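Local coordinates for protein polyhedrin (Operophtera brumata cypovirus 19, PDB 5A99) that forms the crystalline polyhedra (occlusion bodies) of this insect virus, which probably shelter the virus particles embedded in them outside the host, at residues Arg25-Asp30 with Gln116-Leu121; Lys77-Ser82 with Ser99-Gly104; Trp168-Lys173 with Ile177-His182; Ala230-Trp233 with Gln237-Tyr240. One frame throughout, in Å; residues are numbered along the deposited sequence.

In the fold
Along the chain, contact 2 falls between the two halves of contact 1; contacts 3 and 4 follow. Contacts 1 and 2 lie on opposite sides of the chain's centre, their centres about 42 Å apart, and contact 3 touches both: W168 packs on G117, V119 and L121, while H182 meets D102 and K103. The six-stranded antiparallel sheet is shared by contacts 1, 3 and 4, with strand 110-116 leading into contact 1 and strand 164-173 supplying contact 3, while contact 2 flanks helix 81-92. From the same sheet Q116 probably hydrogen-bonds Q237 and L239, tying contact 1 to contact 4 about 18 Å away between centres. Contacts 1 and 4 both lie at the interface with the second subunit.

Contact 1. Residues Arg25-Asp30 with Gln116-Leu121; sequences RQYSRD and QGDVDL
Q26 holds CG between its backbone N and carbonyl carbon (chi1 63°), and from there the chain runs extended until OE1 lies 3.5 Å from the carbonyl C of G117. D118 instead swings CG opposite its backbone N (chi1 -175°), which brings the carboxylate beside Y27. There OD2 of D118 comes within 3.3 Å of CD1 of Y27, obliquely, with the ring and carboxylate planes 64° apart. Closer to the backbone, CB of D118 presses to 3.2 Å from the carbonyl O of Q26. Water completes the junction: one molecule donates to Q26 O at 2.8 Å and accepts from D118 N at 2.8 Å. A second lies 2.8 Å from Q26 OE1 and also near G117 O. The polar end of D118 has its strongest partner elsewhere, a salt bridge from OD1 to R194, and R191 gives Q26 O another hydrogen bond. Two loop turns thus meet by direct packing and through bridging water: the type I beta turn R25-S28, which follows helix 10-25 and runs on into an ST turn at S28, and the inverse gamma turn centred on D118 after strand 110-116.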
loop_
_atom_site.group_PDB
_atom_site.type_symbol
_atom_site.label_atom_id
_atom_site.label_comp_id
_atom_site.label_asym_id
_atom_site.label_seq_id
_atom_site.Cartn_x
_atom_site.Cartn_y
_atom_site.Cartn_z
ATOM N N ARG A 25 -20.682 20.849 -1.622
ATOM C CA ARG A 25 -20.182 19.685 -2.369
ATOM C C ARG A 25 -19.627 18.620 -1.438
ATOM O O ARG A 25 -19.741 17.429 -1.709
ATOM C CB ARG A 25 -19.087 20.074 -3.355
ATOM C CG ARG A 25 -18.481 18.900 -4.154
ATOM C CD ARG A 25 -18.058 19.353 -5.557
ATOM N NE ARG A 25 -19.218 19.768 -6.366
ATOM C CZ ARG A 25 -19.163 20.194 -7.626
ATOM N NH1 ARG A 25 -18.002 20.264 -8.268
ATOM N NH2 ARG A 25 -20.282 20.546 -8.254
ATOM N N GLN A 26 -19.025 19.071 -0.341
ATOM C CA GLN A 26 -18.402 18.169 0.628
ATOM C C GLN A 26 -19.359 17.104 1.143
ATOM O O GLN A 26 -18.917 16.057 1.620
ATOM C CB GLN A 26 -17.885 18.962 1.829
ATOM C CG GLN A 26 -18.995 19.674 2.619
ATOM C CD GLN A 26 -18.521 20.242 3.957
ATOM O OE1 GLN A 26 -17.335 20.214 4.276
ATOM N NE2 GLN A 26 -19.458 20.758 4.740
ATOM N N TYR A 27 -20.663 17.394 1.107
ATOM C CA TYR A 27 -21.674 16.433 1.555
ATOM C C TYR A 27 -21.930 15.344 0.525
ATOM O O TYR A 27 -22.453 14.291 0.857
ATOM C CB TYR A 27 -22.992 17.127 1.873
ATOM C CG TYR A 27 -22.935 18.052 3.063
ATOM C CD1 TYR A 27 -22.808 17.550 4.357
ATOM C CD2 TYR A 27 -23.013 19.429 2.896
ATOM C CE1 TYR A 27 -22.758 18.405 5.457
ATOM C CE2 TYR A 27 -22.965 20.292 3.988
ATOM C CZ TYR A 27 -22.836 19.774 5.265
ATOM O OH TYR A 27 -22.789 20.620 6.350
ATOM N N SER A 28 -21.579 15.600 -0.726
ATOM C CA SER A 28 -21.706 14.576 -1.759
ATOM C C SER A 28 -20.706 13.451 -1.555
ATOM O O SER A 28 -19.530 13.702 -1.290
ATOM C CB SER A 28 -21.502 15.158 -3.155
ATOM O OG SER A 28 -21.506 14.111 -4.115
ATOM N N ARG A 29 -21.183 12.213 -1.687
ATOM C CA ARG A 29 -20.303 11.055 -1.587
ATOM C C ARG A 29 -19.312 11.018 -2.744
ATOM O O ARG A 29 -18.383 10.225 -2.735
ATOM C CB ARG A 29 -21.108 9.753 -1.535
ATOM C CG ARG A 29 -21.494 9.342 -0.122
ATOM C CD ARG A 29 -22.703 10.112 0.399
ATOM N NE ARG A 29 -23.246 9.458 1.594
ATOM C CZ ARG A 29 -24.269 8.610 1.598
ATOM N NH1 ARG A 29 -24.909 8.322 0.479
ATOM N NH2 ARG A 29 -24.670 8.062 2.737
ATOM N N ASP A 30 -19.511 11.883 -3.734
ATOM C CA ASP A 30 -18.610 11.952 -4.879
ATOM C C ASP A 30 -17.663 13.137 -4.787
ATOM O O ASP A 30 -17.110 13.578 -5.792
ATOM C CB ASP A 30 -19.409 12.044 -6.177
ATOM C CG ASP A 30 -20.473 10.981 -6.270
ATOM O OD1 ASP A 30 -20.175 9.793 -5.975
ATOM O OD2 ASP A 30 -21.612 11.347 -6.617
ATOM N N GLN A 116 -10.099 17.527 6.368
ATOM C CA GLN A 116 -10.981 18.480 5.712
ATOM C C GLN A 116 -12.008 17.759 4.859
ATOM O O GLN A 116 -11.711 16.736 4.247
ATOM C CB GLN A 116 -10.172 19.436 4.834
ATOM C CG GLN A 116 -11.028 20.441 4.079
ATOM C CD GLN A 116 -10.198 21.389 3.198
ATOM O OE1 GLN A 116 -9.144 21.871 3.607
ATOM N NE2 GLN A 116 -10.687 21.665 1.996
ATOM N N GLY A 117 -13.209 18.320 4.811
ATOM C CA GLY A 117 -14.330 17.718 4.123
ATOM C C GLY A 117 -15.437 17.448 5.116
ATOM O O GLY A 117 -15.358 17.894 6.266
ATOM N N ASP A 118 -16.477 16.740 4.672
ATOM C CA ASP A 118 -17.563 16.359 5.560
ATOM C C ASP A 118 -17.100 15.129 6.314
ATOM O O ASP A 118 -17.517 14.003 6.026
ATOM C CB ASP A 118 -18.847 16.058 4.779
ATOM C CG ASP A 118 -20.021 15.769 5.687
ATOM O OD1 ASP A 118 -20.050 16.333 6.800
ATOM O OD2 ASP A 118 -20.907 14.980 5.293
ATOM N N VAL A 119 -16.205 15.337 7.270
ATOM C CA VAL A 119 -15.619 14.202 7.954
ATOM C C VAL A 119 -16.459 13.777 9.156
ATOM O O VAL A 119 -17.120 14.591 9.809
ATOM C CB VAL A 119 -14.163 14.477 8.406
ATOM C CG1 VAL A 119 -13.338 14.999 7.257
ATOM C CG2 VAL A 119 -14.130 15.437 9.539
ATOM N N ASP A 120 -16.419 12.480 9.421
ATOM C CA ASP A 120 -16.964 11.913 10.625
ATOM C C ASP A 120 -15.937 12.143 11.716
ATOM O O ASP A 120 -14.924 11.448 11.792
ATOM C CB ASP A 120 -17.193 10.421 10.434
ATOM C CG ASP A 120 -17.547 9.722 11.719
ATOM O OD1 ASP A 120 -17.922 10.410 12.695
ATOM O OD2 ASP A 120 -17.467 8.477 11.753
ATOM N N LEU A 121 -16.185 13.141 12.548
ATOM C CA LEU A 121 -15.223 13.513 13.579
ATOM C C LEU A 121 -14.970 12.378 14.576
ATOM O O LEU A 121 -13.867 12.250 15.098
ATOM C CB LEU A 121 -15.685 14.770 14.305
ATOM C CG LEU A 121 -15.602 16.078 13.513
ATOM C CD1 LEU A 121 -16.319 17.209 14.249
ATOM C CD2 LEU A 121 -14.160 16.448 13.239
HETATM O O HOH W 1 -16.097 16.034 2.017
HETATM O O HOH W 2 -17.430 20.023 7.040
#

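Contact 2. Residues Lys77-Ser82 with Ser99-Gly104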
loop_
_atom_site.group_PDB
_atom_site.type_symbol
_atom_site.label_atom_id
_atom_site.label_comp_id
_atom_site.label_asym_id
_atom_site.label_seq_id
_atom_site.Cartn_x
_atom_site.Cartn_y
_atom_site.Cartn_z
ATOM N N LYS A 77 21.052 15.324 1.431
ATOM C CA LYS A 77 21.905 14.254 1.958
ATOM C C LYS A 77 22.635 14.711 3.216
ATOM O O LYS A 77 23.442 15.640 3.172
ATOM C CB LYS A 77 22.926 13.778 0.924
ATOM C CG LYS A 77 23.761 12.594 1.412
ATOM C CD LYS A 77 24.544 11.925 0.280
ATOM C CE LYS A 77 25.311 10.691 0.768
ATOM N NZ LYS A 77 26.408 11.016 1.734
ATOM N N TYR A 78 22.352 14.040 4.332
ATOM C CA TYR A 78 22.965 14.365 5.621
ATOM C C TYR A 78 23.823 13.219 6.164
ATOM O O TYR A 78 24.695 13.447 6.996
ATOM C CB TYR A 78 21.878 14.713 6.651
ATOM C CG TYR A 78 20.935 15.806 6.196
ATOM C CD1 TYR A 78 21.421 16.952 5.584
ATOM C CD2 TYR A 78 19.561 15.681 6.359
ATOM C CE1 TYR A 78 20.573 17.948 5.159
ATOM C CE2 TYR A 78 18.699 16.677 5.931
ATOM C CZ TYR A 78 19.215 17.809 5.326
ATOM O OH TYR A 78 18.375 18.807 4.879
ATOM N N TYR A 79 23.566 11.989 5.712
ATOM C CA TYR A 79 24.266 10.823 6.263
ATOM C C TYR A 79 24.683 9.786 5.229
ATOM O O TYR A 79 24.001 9.584 4.221
ATOM C CB TYR A 79 23.385 10.112 7.302
ATOM C CG TYR A 79 23.005 10.965 8.489
ATOM C CD1 TYR A 79 23.978 11.505 9.323
ATOM C CD2 TYR A 79 21.676 11.224 8.778
ATOM C CE1 TYR A 79 23.640 12.287 10.402
ATOM C CE2 TYR A 79 21.320 12.007 9.859
ATOM C CZ TYR A 79 22.306 12.540 10.667
ATOM O OH TYR A 79 21.949 13.315 11.748
ATOM N N GLY A 80 25.789 9.104 5.515
ATOM C CA GLY A 80 26.184 7.938 4.749
ATOM C C GLY A 80 25.311 6.758 5.125
ATOM O O GLY A 80 24.553 6.818 6.101
ATOM N N ARG A 81 25.402 5.691 4.337
ATOM C CA ARG A 81 24.549 4.517 4.522
ATOM C C ARG A 81 24.726 3.910 5.899
ATOM O O ARG A 81 23.759 3.480 6.538
ATOM C CB ARG A 81 24.874 3.460 3.467
ATOM C CG ARG A 81 24.322 3.755 2.089
ATOM C CD ARG A 81 24.637 2.622 1.141
ATOM N NE ARG A 81 26.061 2.291 1.151
ATOM C CZ ARG A 81 26.946 2.800 0.296
ATOM N NH1 ARG A 81 26.552 3.667 -0.636
ATOM N NH2 ARG A 81 28.220 2.439 0.365
ATOM N N SER A 82 25.973 3.863 6.348
ATOM C CA SER A 82 26.306 3.227 7.604
ATOM C C SER A 82 25.837 4.057 8.782
ATOM O O SER A 82 25.287 3.516 9.743
ATOM C CB SER A 82 27.808 3.001 7.684
ATOM O OG SER A 82 28.166 1.945 6.811
ATOM N N SER A 99 25.495 4.317 16.843
ATOM C CA SER A 99 25.470 5.677 16.350
ATOM C C SER A 99 26.103 6.644 17.349
ATOM O O SER A 99 26.085 6.422 18.569
ATOM C CB SER A 99 24.018 6.089 16.075
ATOM O OG SER A 99 23.951 7.410 15.597
ATOM N N GLN A 100 26.646 7.735 16.829
ATOM C CA GLN A 100 27.080 8.846 17.661
ATOM C C GLN A 100 25.982 9.904 17.689
ATOM O O GLN A 100 26.156 10.988 18.250
ATOM C CB GLN A 100 28.367 9.451 17.100
ATOM C CG GLN A 100 29.568 8.525 17.151
ATOM C CD GLN A 100 30.863 9.252 16.829
ATOM O OE1 GLN A 100 31.260 9.345 15.668
ATOM N NE2 GLN A 100 31.519 9.788 17.855
ATOM N N HIS A 101 24.848 9.579 17.077
ATOM C CA HIS A 101 23.763 10.537 16.925
ATOM C C HIS A 101 22.542 10.111 17.728
ATOM O O HIS A 101 21.980 9.027 17.498
ATOM C CB HIS A 101 23.381 10.678 15.449
ATOM C CG HIS A 101 24.510 11.094 14.559
ATOM N ND1 HIS A 101 24.874 10.376 13.440
ATOM C CD2 HIS A 101 25.343 12.165 14.604
ATOM C CE1 HIS A 101 25.889 10.974 12.845
ATOM N NE2 HIS A 101 26.193 12.063 13.530
ATOM N N ASP A 102 22.126 10.967 18.661
ATOM C CA ASP A 102 20.892 10.745 19.418
ATOM C C ASP A 102 19.666 10.982 18.550
ATOM O O ASP A 102 18.675 10.256 18.640
ATOM C CB ASP A 102 20.800 11.707 20.594
ATOM C CG ASP A 102 21.358 11.129 21.873
ATOM O OD1 ASP A 102 21.653 9.913 21.908
ATOM O OD2 ASP A 102 21.474 11.892 22.855
ATOM N N LYS A 103 19.735 12.044 17.749
ATOM C CA LYS A 103 18.650 12.431 16.876
ATOM C C LYS A 103 19.216 12.679 15.495
ATOM O O LYS A 103 20.395 13.018 15.347
ATOM C CB LYS A 103 17.967 13.697 17.390
ATOM C CG LYS A 103 17.411 13.582 18.811
ATOM C CD LYS A 103 16.417 14.691 19.119
ATOM C CE LYS A 103 16.193 14.865 20.617
ATOM N NZ LYS A 103 16.275 13.586 21.386
ATOM N N GLY A 104 18.378 12.509 14.482
ATOM C CA GLY A 104 18.810 12.701 13.115
ATOM C C GLY A 104 18.454 14.080 12.617
ATOM O O GLY A 104 17.394 14.619 12.953
#
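Y79 reaches H101 with one side of its ring and G104 with the other side and its hydroxyl. CB points toward 99-104, and CG is set opposite the carbonyl carbon, beside the backbone N (chi1 -61°), which aims the ring between the two partners. On one side of the ring CD1 of Y79 is 4.0 Å from CE1 of H101. The next atom, CE1 of Y79, closes to 3.6 Å from CE1 of H101 and stands over one face of the imidazole, near its rim. The rings meet obliquely, planes at 43° and centroids 5.0 Å apart; the two side chains slide past each other in opposite directions. On the other side CE2 of Y79 looks across to CA of G104 at 4.2 Å. At the tip OH of Y79 rests 3.5 Å from CA of G104. The hydroxyl is hydrogen-bonded with the backbone N-H of M105, just beyond the segment, so the polar end is held as well as the ring. The backbone at H101 is held by an ST turn, its N donating to OG of S99 at 2.8 Å. Directly after Y79, G80 is the N-cap of helix 81-92. S99 packs on H86 and L87 of that helix, so the contact closes the loop around it, and G104 hydrogen-bonds E107, on the way to strand 110-116, and K42, just after strand 33-40.

Contact 3. Residues Trp168-Lys173 with Ile177-His182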
loop_
_atom_site.group_PDB
_atom_site.type_symbol
_atom_site.label_atom_id
_atom_site.label_comp_id
_atom_site.label_asym_id
_atom_site.label_seq_id
_atom_site.Cartn_x
_atom_site.Cartn_y
_atom_site.Cartn_z
ATOM N N TRP A 168 -10.264 20.598 10.319
ATOM C CA TRP A 168 -9.879 20.490 11.711
ATOM C C TRP A 168 -8.383 20.185 11.860
ATOM O O TRP A 168 -7.820 19.321 11.157
ATOM C CB TRP A 168 -10.725 19.413 12.388
ATOM C CG TRP A 168 -12.176 19.753 12.425
ATOM C CD1 TRP A 168 -12.863 20.277 13.481
ATOM C CD2 TRP A 168 -13.131 19.610 11.359
ATOM N NE1 TRP A 168 -14.179 20.463 13.145
ATOM C CE2 TRP A 168 -14.372 20.062 11.850
ATOM C CE3 TRP A 168 -13.056 19.148 10.045
ATOM C CZ2 TRP A 168 -15.530 20.062 11.074
ATOM C CZ3 TRP A 168 -14.202 19.155 9.272
ATOM C CH2 TRP A 168 -15.424 19.609 9.789
ATOM N N SER A 169 -7.751 20.887 12.795
ATOM C CA SER A 169 -6.305 20.838 12.940
ATOM C C SER A 169 -5.824 20.398 14.320
ATOM O O SER A 169 -6.330 20.846 15.353
ATOM C CB SER A 169 -5.728 22.214 12.616
ATOM O OG SER A 169 -4.397 22.323 13.061
ATOM N N TYR A 170 -4.811 19.543 14.304
ATOM C CA TYR A 170 -4.168 19.034 15.503
ATOM C C TYR A 170 -2.657 19.166 15.320
ATOM O O TYR A 170 -2.127 18.856 14.246
ATOM C CB TYR A 170 -4.552 17.567 15.693
ATOM C CG TYR A 170 -4.173 16.948 17.010
ATOM C CD1 TYR A 170 -4.745 17.384 18.197
ATOM C CD2 TYR A 170 -3.271 15.896 17.070
ATOM C CE1 TYR A 170 -4.408 16.795 19.416
ATOM C CE2 TYR A 170 -2.929 15.312 18.267
ATOM C CZ TYR A 170 -3.491 15.768 19.440
ATOM O OH TYR A 170 -3.150 15.174 20.635
ATOM N N VAL A 171 -1.967 19.635 16.358
ATOM C CA VAL A 171 -0.527 19.809 16.284
ATOM C C VAL A 171 0.193 19.273 17.516
ATOM O O VAL A 171 -0.386 19.135 18.599
ATOM C CB VAL A 171 -0.130 21.301 16.066
ATOM C CG1 VAL A 171 -0.928 21.911 14.923
ATOM C CG2 VAL A 171 -0.331 22.124 17.332
ATOM N N GLY A 172 1.476 18.987 17.349
ATOM C CA GLY A 172 2.281 18.510 18.454
ATOM C C GLY A 172 3.753 18.467 18.106
ATOM O O GLY A 172 4.120 18.564 16.935
ATOM N N LYS A 173 4.586 18.316 19.136
ATOM C CA LYS A 173 6.033 18.241 18.981
ATOM C C LYS A 173 6.554 16.816 19.156
ATOM O O LYS A 173 6.118 16.074 20.052
ATOM C CB LYS A 173 6.719 19.149 20.008
ATOM C CG LYS A 173 6.504 20.648 19.793
ATOM C CD LYS A 173 7.351 21.460 20.781
ATOM C CE LYS A 173 7.133 22.953 20.652
ATOM N NZ LYS A 173 7.873 23.711 21.715
ATOM N N ILE A 177 7.963 14.244 24.932
ATOM C CA ILE A 177 7.203 14.549 26.148
ATOM C C ILE A 177 5.757 14.052 26.090
ATOM O O ILE A 177 5.281 13.430 27.036
ATOM C CB ILE A 177 7.210 16.072 26.485
ATOM C CG1 ILE A 177 8.625 16.524 26.855
ATOM C CG2 ILE A 177 6.240 16.384 27.633
ATOM C CD1 ILE A 177 8.758 18.013 27.102
ATOM N N LEU A 178 5.056 14.345 24.999
ATOM C CA LEU A 178 3.715 13.812 24.797
ATOM C C LEU A 178 3.671 12.915 23.559
ATOM O O LEU A 178 2.784 12.079 23.417
ATOM C CB LEU A 178 2.700 14.945 24.662
ATOM C CG LEU A 178 2.625 15.892 25.863
ATOM C CD1 LEU A 178 1.782 17.128 25.539
ATOM C CD2 LEU A 178 2.090 15.165 27.097
ATOM N N PHE A 179 4.628 13.103 22.661
ATOM C CA PHE A 179 4.715 12.304 21.444
ATOM C C PHE A 179 6.139 11.819 21.306
ATOM O O PHE A 179 7.069 12.542 21.645
ATOM C CB PHE A 179 4.360 13.132 20.209
ATOM C CG PHE A 179 2.973 13.681 20.233
ATOM C CD1 PHE A 179 1.893 12.885 19.885
ATOM C CD2 PHE A 179 2.746 14.993 20.604
ATOM C CE1 PHE A 179 0.604 13.390 19.906
ATOM C CE2 PHE A 179 1.470 15.506 20.635
ATOM C CZ PHE A 179 0.391 14.708 20.284
ATOM N N PRO A 180 6.313 10.587 20.814
ATOM C CA PRO A 180 7.654 10.034 20.619
ATOM C C PRO A 180 8.578 10.956 19.805
ATOM O O PRO A 180 8.136 11.580 18.836
ATOM C CB PRO A 180 7.378 8.725 19.877
ATOM C CG PRO A 180 6.021 8.305 20.379
ATOM C CD PRO A 180 5.256 9.592 20.563
ATOM N N CYS A 181 9.844 11.031 20.215
ATOM C CA CYS A 181 10.865 11.780 19.482
ATOM C C CYS A 181 11.128 11.236 18.089
ATOM O O CYS A 181 11.472 11.990 17.185
ATOM C CB CYS A 181 12.196 11.745 20.238
ATOM S SG CYS A 181 12.442 13.054 21.440
ATOM N N HIS A 182 10.991 9.923 17.939
ATOM C CA HIS A 182 11.346 9.216 16.707
ATOM C C HIS A 182 10.105 8.466 16.250
ATOM O O HIS A 182 9.900 7.306 16.591
ATOM C CB HIS A 182 12.512 8.259 16.959
ATOM C CG HIS A 182 13.647 8.889 17.710
ATOM N ND1 HIS A 182 14.631 9.624 17.087
ATOM C CD2 HIS A 182 13.938 8.919 19.030
ATOM C CE1 HIS A 182 15.486 10.071 17.991
ATOM N NE2 HIS A 182 15.089 9.656 19.178
HETATM O O HOH W 3 5.440 16.581 22.940
#
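F179 lies against the end of strand 164-173 and meets three of its residues in turn. Its tip atom CZ is 3.6 Å from OH of Y170, which arrives at the edge of the phenyl ring and in its plane; CZ also packs 3.9 Å from CE2 of Y170. Halfway along, CE2 of F179 sits 3.8 Å from CA of G172, where the absence of a side chain gives the ring room against the bare backbone. At the root, CB of F179 is 3.4 Å from the carbonyl O of K173. The same oxygen accepts a hydrogen bond from a water at 3.0 Å, and this water accepts from N of L178 at 3.1 Å, bridging loop and strand end. CG of Y170 lies opposite its backbone N (chi1 -170°), and the side chain runs out to meet F179, which comes from the opposite direction. The strand belongs to the six-stranded antiparallel sheet, whereas residues 177-182 lead into strand 184-190 of the three-stranded sheet, so the contact is a joint at the link between the two. Around it, F111 of strand 110-116 meets F179 edge-to-face and touches Y170. From the smaller sheet V128 packs on F179 and F126 on Y170, while I152 and L155 also touch Y170. Backbone bonds from Y170 to F113 and from G172 to F111 tie the strand to strand 110-116.

Contact 4. Residues Ala230-Trp233 with Gln237-Tyr240; sequences ANYW and QYLY
W233 and Y240 form the tight half of the contact: the tyrosine ring stacks face to face on the five-membered ring of the indole, planes 15° apart and centroids 3.7 Å apart. CD1 of Y240 comes within 3.2 Å of CE2 of W233, close packing for carbons. Y240 gets there with CG opposite its backbone N (chi1 -180°), its side chain lying across the indole. Over the opposite indole face Y232 presents its ring edge, CD2 of Y232 standing 3.6 Å above the plane, and at the indole edge CE3 of W233 meets CB of Y238 at 3.4 Å. The Y232 and Y238 rings are looser, slid apart with centroids 5.5 Å from each other, though CE2 of Y232 still touches CD2 of Y238 at 3.7 Å. On the outer side Q237 turns away, partly exposed, and reaches M141 of the second subunit. Its positive phi belongs to a Schellman motif ending helix 225-236, in which N of Y238 donates to O of W233 at 3.0 Å, in the carbonyl plane. Deep in the aromatic cluster the polar ends are matched: the hydroxyl of Y232 bonds H36 and R50, that of Y240 E225 and Y40. The stack and the buried hydroxyl bonds probably hold the helix end against the sheet, while Q237 faces the second subunit.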
loop_
_atom_site.group_PDB
_atom_site.type_symbol
_atom_site.label_atom_id
_atom_site.label_comp_id
_atom_site.label_asym_id
_atom_site.label_seq_id
_atom_site.Cartn_x
_atom_site.Cartn_y
_atom_site.Cartn_z
ATOM N N ALA A 230 1.642 30.028 0.162
ATOM C CA ALA A 230 1.564 30.649 -1.153
ATOM C C ALA A 230 1.319 29.673 -2.303
ATOM O O ALA A 230 0.526 29.953 -3.206
ATOM C CB ALA A 230 2.819 31.444 -1.416
ATOM N N ASN A 231 1.996 28.535 -2.279
ATOM C CA ASN A 231 2.040 27.673 -3.453
ATOM C C ASN A 231 1.203 26.403 -3.346
ATOM O O ASN A 231 1.112 25.637 -4.302
ATOM C CB ASN A 231 3.492 27.302 -3.746
ATOM C CG ASN A 231 4.318 28.492 -4.199
ATOM O OD1 ASN A 231 3.813 29.616 -4.328
ATOM N ND2 ASN A 231 5.595 28.261 -4.411
ATOM N N TYR A 232 0.581 26.195 -2.195
ATOM C CA TYR A 232 -0.138 24.953 -1.943
ATOM C C TYR A 232 -1.473 25.192 -1.250
ATOM O O TYR A 232 -2.532 24.976 -1.830
ATOM C CB TYR A 232 0.736 24.019 -1.107
ATOM C CG TYR A 232 0.141 22.657 -0.897
ATOM C CD1 TYR A 232 0.353 21.631 -1.815
ATOM C CD2 TYR A 232 -0.644 22.393 0.217
ATOM C CE1 TYR A 232 -0.202 20.377 -1.621
ATOM C CE2 TYR A 232 -1.196 21.138 0.425
ATOM C CZ TYR A 232 -0.991 20.136 -0.497
ATOM O OH TYR A 232 -1.564 18.884 -0.274
ATOM N N TRP A 233 -1.429 25.645 -0.007
ATOM C CA TRP A 233 -2.644 25.717 0.798
ATOM C C TRP A 233 -3.696 26.624 0.159
ATOM O O TRP A 233 -4.804 26.178 -0.130
ATOM C CB TRP A 233 -2.310 26.161 2.220
ATOM C CG TRP A 233 -1.349 25.222 2.890
ATOM C CD1 TRP A 233 -0.040 25.457 3.159
ATOM C CD2 TRP A 233 -1.626 23.896 3.365
ATOM N NE1 TRP A 233 0.521 24.373 3.782
ATOM C CE2 TRP A 233 -0.434 23.396 3.917
ATOM C CE3 TRP A 233 -2.765 23.086 3.377
ATOM C CZ2 TRP A 233 -0.340 22.117 4.463
ATOM C CZ3 TRP A 233 -2.672 21.813 3.924
ATOM C CH2 TRP A 233 -1.471 21.344 4.460
ATOM N N GLN A 237 -7.031 25.246 -2.170
ATOM C CA GLN A 237 -8.224 25.307 -1.320
ATOM C C GLN A 237 -8.166 24.281 -0.185
ATOM O O GLN A 237 -9.182 23.677 0.204
ATOM C CB GLN A 237 -9.485 25.110 -2.161
ATOM C CG GLN A 237 -10.716 25.687 -1.518
ATOM C CD GLN A 237 -11.959 25.494 -2.335
ATOM O OE1 GLN A 237 -12.102 24.510 -3.065
ATOM N NE2 GLN A 237 -12.889 26.430 -2.201
ATOM N N TYR A 238 -6.960 24.078 0.338
ATOM C CA TYR A 238 -6.764 23.277 1.536
ATOM C C TYR A 238 -6.623 24.213 2.733
ATOM O O TYR A 238 -5.673 24.999 2.814
ATOM C CB TYR A 238 -5.506 22.426 1.402
ATOM C CG TYR A 238 -5.661 21.284 0.438
ATOM C CD1 TYR A 238 -6.761 20.449 0.513
ATOM C CD2 TYR A 238 -4.721 21.057 -0.561
ATOM C CE1 TYR A 238 -6.917 19.406 -0.354
ATOM C CE2 TYR A 238 -4.868 20.011 -1.450
ATOM C CZ TYR A 238 -5.967 19.188 -1.338
ATOM O OH TYR A 238 -6.128 18.148 -2.210
ATOM N N LEU A 239 -7.586 24.147 3.641
ATOM C CA LEU A 239 -7.587 24.994 4.829
ATOM C C LEU A 239 -6.370 24.661 5.692
ATOM O O LEU A 239 -5.967 23.507 5.791
ATOM C CB LEU A 239 -8.904 24.825 5.599
ATOM C CG LEU A 239 -10.155 25.205 4.799
ATOM C CD1 LEU A 239 -11.426 25.041 5.622
ATOM C CD2 LEU A 239 -10.045 26.635 4.278
ATOM N N TYR A 240 -5.768 25.685 6.286
ATOM C CA TYR A 240 -4.481 25.529 6.949
ATOM C C TYR A 240 -4.259 26.596 8.012
ATOM O O TYR A 240 -4.708 27.744 7.880
ATOM C CB TYR A 240 -3.340 25.577 5.910
ATOM C CG TYR A 240 -1.958 25.419 6.499
ATOM C CD1 TYR A 240 -1.486 24.176 6.873
ATOM C CD2 TYR A 240 -1.123 26.516 6.667
ATOM C CE1 TYR A 240 -0.231 24.021 7.420
ATOM C CE2 TYR A 240 0.140 26.374 7.205
ATOM C CZ TYR A 240 0.579 25.119 7.585
ATOM O OH TYR A 240 1.828 24.950 8.114
#